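Local coordinates for protein nucleoside permease NupG (Escherichia coli K-12, PDB 7DLA) that carries purine and pyrimidine nucleosides across the inner membrane, with uptake driven by the proton motive force, at residues 61-66 and 183-188; 114-119 and 177-182; 298-303 and 383-388. The protein carries 1 engineered substitution. All blocks are in the same frame, centred on the assembly; numbering follows the deposited sequence.

Interaction 1. Residues 61-66 and 183-188; sequences VADKWL and PVAKQQ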
# COMPACT_ATOMS: atom_id res chain seq x y z
N VAL A 61 21.84 -6.36 -0.61
CA VAL A 61 22.78 -6.30 -1.73
C VAL A 61 23.16 -4.85 -2.03
O VAL A 61 24.33 -4.56 -2.33
CB VAL A 61 22.23 -7.00 -3.00
CG1 VAL A 61 21.68 -8.39 -2.67
CG2 VAL A 61 21.24 -6.15 -3.74
N ALA A 62 22.20 -3.93 -1.92
CA ALA A 62 22.51 -2.51 -2.06
C ALA A 62 23.61 -2.09 -1.11
O ALA A 62 24.51 -1.33 -1.48
CB ALA A 62 21.25 -1.67 -1.81
N ASP A 63 23.56 -2.60 0.13
CA ASP A 63 24.56 -2.25 1.13
C ASP A 63 25.89 -2.97 0.96
O ASP A 63 26.90 -2.50 1.51
CB ASP A 63 24.05 -2.51 2.55
CG ASP A 63 24.68 -1.55 3.56
OD1 ASP A 63 24.42 -0.33 3.50
OD2 ASP A 63 25.50 -2.02 4.37
N LYS A 64 25.94 -4.11 0.26
CA LYS A 64 27.24 -4.79 0.23
C LYS A 64 27.85 -5.05 -1.14
O LYS A 64 29.08 -5.01 -1.24
CB LYS A 64 27.19 -6.12 1.03
CG LYS A 64 26.99 -5.96 2.57
CD LYS A 64 26.91 -7.29 3.30
CE LYS A 64 27.50 -8.40 2.43
NZ LYS A 64 27.91 -9.63 3.16
N TRP A 65 27.09 -5.32 -2.21
CA TRP A 65 27.74 -5.71 -3.47
C TRP A 65 27.41 -4.87 -4.72
O TRP A 65 28.12 -5.01 -5.73
CB TRP A 65 27.46 -7.18 -3.81
CG TRP A 65 27.60 -8.23 -2.71
CD1 TRP A 65 28.75 -8.88 -2.34
CD2 TRP A 65 26.53 -8.84 -1.95
NE1 TRP A 65 28.47 -9.80 -1.35
CE2 TRP A 65 27.12 -9.80 -1.10
CE3 TRP A 65 25.15 -8.65 -1.88
CZ2 TRP A 65 26.37 -10.56 -0.20
CZ3 TRP A 65 24.41 -9.41 -0.98
CH2 TRP A 65 25.02 -10.35 -0.17
N LEU A 66 26.39 -4.02 -4.71
CA LEU A 66 25.96 -3.41 -5.94
C LEU A 66 25.35 -2.07 -5.61
O LEU A 66 24.49 -1.97 -4.74
CB LEU A 66 24.94 -4.28 -6.66
CG LEU A 66 24.93 -4.25 -8.19
CD1 LEU A 66 23.97 -5.26 -8.82
CD2 LEU A 66 24.66 -2.88 -8.65
N PRO A 183 27.41 5.12 -3.96
CA PRO A 183 28.35 4.06 -3.58
C PRO A 183 27.62 2.98 -2.81
O PRO A 183 26.50 3.16 -2.32
CB PRO A 183 29.36 4.79 -2.70
CG PRO A 183 28.53 5.76 -2.04
CD PRO A 183 27.67 6.31 -3.14
N VAL A 184 28.25 1.81 -2.76
CA VAL A 184 27.78 0.78 -1.84
C VAL A 184 28.07 1.27 -0.42
O VAL A 184 29.23 1.55 -0.06
CB VAL A 184 28.42 -0.58 -2.18
CG1 VAL A 184 29.94 -0.51 -2.20
CG2 VAL A 184 27.90 -1.66 -1.28
N ALA A 185 27.00 1.46 0.37
CA ALA A 185 27.11 2.19 1.63
C ALA A 185 28.04 1.48 2.60
O ALA A 185 28.82 2.13 3.32
CB ALA A 185 25.72 2.38 2.24
N LYS A 186 27.95 0.15 2.66
CA LYS A 186 28.81 -0.68 3.51
C LYS A 186 28.69 -0.28 4.97
O LYS A 186 29.64 -0.42 5.75
CB LYS A 186 30.27 -0.61 3.05
CG LYS A 186 30.82 -1.83 2.23
CD LYS A 186 32.28 -1.53 1.77
CE LYS A 186 32.85 -2.64 0.85
NZ LYS A 186 34.36 -2.48 0.67
N GLN A 187 27.52 0.24 5.34
CA GLN A 187 27.25 0.59 6.74
C GLN A 187 27.04 -0.68 7.57
O GLN A 187 27.60 -0.82 8.66
CB GLN A 187 26.04 1.51 6.82
CG GLN A 187 26.39 2.97 6.93
CD GLN A 187 25.22 3.83 6.56
OE1 GLN A 187 24.23 3.33 6.01
NE2 GLN A 187 25.31 5.13 6.83
N GLN A 188 26.24 -1.60 7.04
CA GLN A 188 26.08 -2.95 7.57
C GLN A 188 27.25 -3.79 7.09
O GLN A 188 27.35 -4.11 5.89
CB GLN A 188 24.78 -3.54 7.06
CG GLN A 188 23.55 -2.91 7.57
CD GLN A 188 22.38 -3.58 6.92
OE1 GLN A 188 22.52 -4.13 5.82
NE2 GLN A 188 21.23 -3.59 7.60

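Interaction 2. Residues 114-119 and 177-182; sequences NTISYY and LTLPHI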
# COMPACT_ATOMS: atom_id res chain seq x y z
N ASN A 114 14.75 5.65 -1.36
CA ASN A 114 15.12 6.38 -0.16
C ASN A 114 16.61 6.31 0.10
O ASN A 114 17.24 7.33 0.39
CB ASN A 114 14.32 5.87 1.04
CG ASN A 114 12.93 6.45 1.09
OD1 ASN A 114 12.58 7.30 0.28
ND2 ASN A 114 12.15 6.04 2.07
N THR A 115 17.21 5.12 0.02
CA THR A 115 18.66 5.04 0.11
C THR A 115 19.29 6.10 -0.80
O THR A 115 20.12 6.92 -0.36
CB THR A 115 19.14 3.62 -0.27
OG1 THR A 115 18.72 2.66 0.73
CG2 THR A 115 20.65 3.59 -0.36
N ILE A 116 18.79 6.18 -2.04
CA ILE A 116 19.36 7.05 -3.06
C ILE A 116 19.11 8.52 -2.74
O ILE A 116 20.02 9.36 -2.82
CB ILE A 116 18.80 6.67 -4.44
CG1 ILE A 116 19.53 5.43 -4.96
CG2 ILE A 116 18.93 7.84 -5.38
CD1 ILE A 116 18.80 4.69 -6.08
N SER A 117 17.87 8.87 -2.40
CA SER A 117 17.53 10.26 -2.13
C SER A 117 18.20 10.74 -0.86
O SER A 117 18.63 11.90 -0.77
CB SER A 117 16.01 10.43 -2.04
OG SER A 117 15.33 9.68 -3.03
N TYR A 118 18.32 9.87 0.13
CA TYR A 118 19.00 10.25 1.36
C TYR A 118 20.43 10.64 1.04
O TYR A 118 20.82 11.77 1.29
CB TYR A 118 18.97 9.10 2.35
CG TYR A 118 17.62 8.94 2.96
CD1 TYR A 118 16.50 9.53 2.38
CD2 TYR A 118 17.45 8.21 4.10
CE1 TYR A 118 15.25 9.36 2.91
CE2 TYR A 118 16.21 8.05 4.66
CZ TYR A 118 15.12 8.61 4.07
OH TYR A 118 13.89 8.46 4.67
N TYR A 119 21.22 9.73 0.49
CA TYR A 119 22.64 10.01 0.19
C TYR A 119 22.78 11.24 -0.69
O TYR A 119 23.71 12.00 -0.50
CB TYR A 119 23.23 8.82 -0.57
CG TYR A 119 24.63 9.03 -1.11
CD1 TYR A 119 25.73 8.81 -0.32
CD2 TYR A 119 24.85 9.38 -2.42
CE1 TYR A 119 27.01 8.98 -0.80
CE2 TYR A 119 26.12 9.54 -2.93
CZ TYR A 119 27.21 9.34 -2.11
OH TYR A 119 28.48 9.50 -2.57
N LEU A 177 19.25 6.07 -14.83
CA LEU A 177 20.59 5.93 -15.41
C LEU A 177 21.43 7.19 -15.27
O LEU A 177 22.65 7.10 -15.14
CB LEU A 177 20.49 5.54 -16.88
CG LEU A 177 19.93 4.16 -17.11
CD1 LEU A 177 19.60 4.04 -18.58
CD2 LEU A 177 20.95 3.13 -16.70
N THR A 178 20.80 8.36 -15.30
CA THR A 178 21.49 9.63 -15.16
C THR A 178 21.80 9.92 -13.71
O THR A 178 22.37 10.98 -13.41
CB THR A 178 20.63 10.74 -15.75
OG1 THR A 178 19.73 11.26 -14.75
CG2 THR A 178 19.80 10.18 -16.88
N LEU A 179 21.41 9.02 -12.83
CA LEU A 179 21.75 9.17 -11.44
C LEU A 179 23.27 9.21 -11.30
O LEU A 179 24.01 8.72 -12.18
CB LEU A 179 21.13 8.03 -10.65
CG LEU A 179 19.75 8.27 -10.03
CD1 LEU A 179 19.53 7.30 -8.92
CD2 LEU A 179 19.60 9.66 -9.50
N PRO A 180 23.77 9.86 -10.26
CA PRO A 180 25.19 9.80 -9.96
C PRO A 180 25.50 8.55 -9.17
O PRO A 180 24.62 7.90 -8.59
CB PRO A 180 25.43 11.07 -9.14
CG PRO A 180 24.18 11.85 -9.35
CD PRO A 180 23.12 10.87 -9.44
N HIS A 181 26.78 8.22 -9.19
CA HIS A 181 27.20 6.96 -8.61
C HIS A 181 26.87 6.99 -7.13
O HIS A 181 27.42 7.79 -6.37
CB HIS A 181 28.68 6.73 -8.84
CG HIS A 181 29.19 5.48 -8.20
ND1 HIS A 181 30.26 5.46 -7.33
CD2 HIS A 181 28.77 4.19 -8.31
CE1 HIS A 181 30.49 4.22 -6.94
NE2 HIS A 181 29.60 3.43 -7.52
N ILE A 182 25.92 6.16 -6.75
CA ILE A 182 25.55 5.98 -5.34
C ILE A 182 26.41 4.84 -4.80
O ILE A 182 26.19 3.68 -5.18
CB ILE A 182 24.06 5.69 -5.19
CG1 ILE A 182 23.27 6.81 -5.89
CG2 ILE A 182 23.70 5.57 -3.72
CD1 ILE A 182 23.67 8.19 -5.43

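Interaction 3. Residues 298-303 and 383-388; sequences FAYGDP and VWLIFA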
# COMPACT_ATOMS: atom_id res chain seq x y z
N PHE A 298 -19.14 2.72 3.50
CA PHE A 298 -19.18 1.98 2.23
C PHE A 298 -20.42 1.12 2.11
O PHE A 298 -21.00 1.00 1.03
CB PHE A 298 -17.92 1.13 2.13
CG PHE A 298 -16.87 1.69 1.25
CD1 PHE A 298 -16.54 3.03 1.30
CD2 PHE A 298 -16.07 0.84 0.48
CE1 PHE A 298 -15.54 3.53 0.51
CE2 PHE A 298 -15.05 1.32 -0.29
CZ PHE A 298 -14.78 2.67 -0.28
N ALA A 299 -20.83 0.48 3.22
CA ALA A 299 -22.00 -0.39 3.24
C ALA A 299 -23.29 0.34 2.90
O ALA A 299 -24.19 -0.25 2.30
CB ALA A 299 -22.12 -1.06 4.60
N TYR A 300 -23.42 1.60 3.26
CA TYR A 300 -24.60 2.37 2.90
C TYR A 300 -24.34 3.40 1.82
O TYR A 300 -25.23 4.20 1.53
CB TYR A 300 -25.19 3.02 4.14
CG TYR A 300 -25.59 1.99 5.13
CD1 TYR A 300 -24.66 1.32 5.90
CD2 TYR A 300 -26.92 1.63 5.24
CE1 TYR A 300 -25.05 0.34 6.81
CE2 TYR A 300 -27.33 0.66 6.12
CZ TYR A 300 -26.39 0.02 6.90
OH TYR A 300 -26.81 -0.95 7.78
N GLY A 301 -23.14 3.36 1.23
CA GLY A 301 -22.76 4.30 0.16
C GLY A 301 -23.62 4.13 -1.08
O GLY A 301 -23.92 2.98 -1.43
N ASP A 302 -23.97 5.24 -1.73
CA ASP A 302 -24.83 5.20 -2.94
C ASP A 302 -24.43 6.32 -3.91
O ASP A 302 -23.94 7.36 -3.43
CB ASP A 302 -26.29 5.47 -2.57
CG ASP A 302 -27.19 4.26 -2.71
OD1 ASP A 302 -26.72 3.25 -3.25
OD2 ASP A 302 -28.35 4.35 -2.28
N PRO A 303 -24.59 6.13 -5.24
CA PRO A 303 -24.32 7.20 -6.21
C PRO A 303 -25.36 8.31 -6.01
O PRO A 303 -25.26 9.33 -6.67
CB PRO A 303 -24.50 6.51 -7.57
CG PRO A 303 -24.28 5.05 -7.26
CD PRO A 303 -24.90 4.87 -5.89
N VAL A 383 -20.92 -7.54 2.12
CA VAL A 383 -19.46 -7.62 2.16
C VAL A 383 -18.90 -6.58 3.14
O VAL A 383 -18.16 -6.91 4.08
CB VAL A 383 -18.89 -7.43 0.74
CG1 VAL A 383 -17.40 -7.52 0.72
CG2 VAL A 383 -19.47 -8.48 -0.21
N TRP A 384 -19.32 -5.31 2.97
CA TRP A 384 -18.81 -4.22 3.80
C TRP A 384 -19.26 -4.35 5.25
O TRP A 384 -18.55 -3.91 6.16
CB TRP A 384 -19.21 -2.84 3.25
CG TRP A 384 -18.64 -2.55 1.90
CD1 TRP A 384 -19.33 -2.11 0.80
CD2 TRP A 384 -17.28 -2.75 1.47
NE1 TRP A 384 -18.48 -1.99 -0.27
CE2 TRP A 384 -17.22 -2.38 0.11
CE3 TRP A 384 -16.12 -3.18 2.11
CZ2 TRP A 384 -16.04 -2.43 -0.62
CZ3 TRP A 384 -14.95 -3.24 1.39
CH2 TRP A 384 -14.91 -2.86 0.03
N LEU A 385 -20.44 -4.92 5.49
CA LEU A 385 -20.84 -5.14 6.87
C LEU A 385 -19.98 -6.20 7.53
O LEU A 385 -19.57 -6.02 8.68
CB LEU A 385 -22.32 -5.51 6.97
CG LEU A 385 -23.30 -4.38 6.60
CD1 LEU A 385 -24.76 -4.78 6.78
CD2 LEU A 385 -23.01 -3.10 7.40
N ILE A 386 -19.66 -7.30 6.83
CA ILE A 386 -18.85 -8.25 7.59
C ILE A 386 -17.46 -7.67 7.82
O ILE A 386 -16.82 -7.97 8.83
CB ILE A 386 -18.73 -9.66 6.98
CG1 ILE A 386 -17.66 -9.73 5.93
CG2 ILE A 386 -20.03 -10.11 6.35
CD1 ILE A 386 -17.10 -11.13 5.86
N PHE A 387 -17.00 -6.78 6.93
CA PHE A 387 -15.71 -6.11 7.15
C PHE A 387 -15.77 -5.09 8.28
O PHE A 387 -14.84 -5.00 9.09
CB PHE A 387 -15.23 -5.46 5.86
CG PHE A 387 -14.76 -6.44 4.83
CD1 PHE A 387 -14.09 -7.60 5.23
CD2 PHE A 387 -15.03 -6.26 3.48
CE1 PHE A 387 -13.68 -8.53 4.29
CE2 PHE A 387 -14.61 -7.17 2.55
CZ PHE A 387 -13.95 -8.32 2.95
N ALA A 388 -16.86 -4.31 8.37
CA ALA A 388 -17.06 -3.42 9.50
C ALA A 388 -17.22 -4.18 10.82
O ALA A 388 -16.79 -3.71 11.88
CB ALA A 388 -18.29 -2.54 9.25

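Interaction 1. Residues 61-66 and 183-188
Asp63, at the cytoplasmic end of helix 37-64, sends its carboxylate into the curve of residues 185-188 and has more of its surface buried by the contact than any other residue. With CG anti to the backbone N (chi1 -151°), the acid group leans across to the loop although the CB itself is directed away from it. Asp63 OD2 accepts the backbone N-H of Gln188 at 2.8 Å, met on the syn side and 25° out of the carboxylate plane. Asp63 OD1, the other oxygen, faces the CB of Ala185 at 3.3 Å. The Gln188 chain runs extended across the aspartate at about a right angle, its CB 3.2 Å from Asp63 OD2 and its amide plane turned 77° from the carboxylate. A second, weak bond comes from the backbone: Lys186 N donates to Asp63 O over 3.1 Å. Val184 brings a single methyl to the same helix end, CG2 resting 3.1 Å from Asp63 O and also reaching Ala62 O and the Lys64 carbonyl carbon. An alanine in place of Asp63 would probably leave the backbone N-H of Gln188 without this acceptor and let the loop swing from the helix end, with the weak Lys186 bond and the Val184 methyl as its main remaining ties. The Ala-Asp-Lys sequence at this helix end recalls motif A of the major facilitator superfamily, which lies between the second and third transmembrane helices; here the aspartate binds the segment leading out of the sixth. The contact lies on the cytoplasmic surface, where Ala62 packs on Leu112 of helix 92-122, Pro183 leans on Tyr119 of that same helix, and Val61 and Leu66 both touch Val71 of helix 68-86.

Interaction 2. Residues 114-119 and 177-182
The Tyr119 ring meets Ile182 and the carbonyl of His181 obliquely. Ile182 CD1 approaches Tyr119 CD2 to 3.4 Å and lies next nearest Tyr119 CE2, while His181 O stands 4.1 Å from Tyr119 CE2. His181 takes part through its backbone oxygen, its CB pointing away from the helix. A second ring, that of Tyr118, has one face over the carbonyl carbon of Asn114 and so lies against its own helix instead of the loop. Tyr119 reaches outward because its CG stands anti to the backbone N (chi1 172°), and its side chain slides past that of Ile182 in the opposite direction.

One turn earlier on the helix, Ile116 is the second point of contact. Its two branches divide the loop between them: CG2 touches Leu179 CD1 at 3.6 Å, and CG1 lies 4.1 Å from Ile182 CG1, the two isoleucines crossing at about a right angle. Ile116 CD1 also comes to 3.9 Å from Leu179 CD1, and that one leucine methyl therefore meets both ends of the isoleucine. Ile182 in turn touches both Ile116, through CG1, and Tyr119, through CD1.

The contact joins the cytoplasmic ends of the fourth and sixth transmembrane helices. Elsewhere Ile116 packs on Ala68 and Tyr72 of helix 68-86, and Leu179 on Gln6 of helix 3-19. Across the contact the chemistry is apolar, methyl and ring carbons against one another, while three of the loop's carbonyl oxygens have partners elsewhere: Leu177 O and Leu179 O both accept from Lys69 NZ, and Ile182 O bonds Ser67 OG. The contact itself therefore rests on apolar packing, which is not directional; the hydrogen bonds to Ser67 and Lys69 probably help fix the course of the loop against helix 92-122.

Interaction 3. Residues 298-303 and 383-388
Phe298 lies against the indole of Trp384 along much of its length. Its CB sits over the five-membered ring of Trp384 in a CH-pi contact, 3.7 Å from the centroid and 10° off the ring normal. The ring beyond then turns one edge to the tryptophan: Phe298 CD2 stands over the indole face, 3.4 Å from Trp384 CE2 and almost as near Trp384 CZ2. Phe298 CE2 follows, drawing off to 3.9 Å from Trp384 CZ2. The result is a T-shaped, edge-to-face pair, the phenyl and the six-membered ring having centroids 5.0 Å apart and planes at 79°. Trp384 CG lies anti to its carbonyl carbon (chi1 -63°), which helps set the indole face against Phe298.

Ala299 continues the packing with its methyl, set 3.7 Å from Trp384 CB and 3.6 Å from Leu385 CD2. Leu385 CD2 also meets Tyr300 CE1 at 4.0 Å, on the surface side of the contact.

The pair belongs to an aromatic cluster near the periplasmic ends of helices 253-299 and 380-402: Phe234 of helix 226-236 meets both rings, and the Trp380 ring meets the indole with planes only slightly inclined. Gln381 NE2 bonds Ala299 O, the Phe298 side chain reaches Ser314 and Met315 of helix 305-335, and Trp384 also touches Phe295 back along helix 253-299.

In the fold
Interactions 1 and 2 are neighbours at the cytoplasmic side, their centres 13 Å apart, and together they lay the continuous run 177-188 over the ends of helices 37-64 and 92-122. They meet where Pro183 CD packs 3.2 Å from Tyr119 CZ, and along the chain interaction 2 is nested within the loop that interaction 1 closes. Interaction 3 lies across the chain's centre, toward the periplasm, its centre 47 Å from that of interaction 1 and 44 Å from that of interaction 2. The engineered substitution falls in none of the six segments. All three contacts lie 21 to 26 Å from the chain's centre, whereas in this superfamily the substrate pathway typically runs between the two six-helix halves.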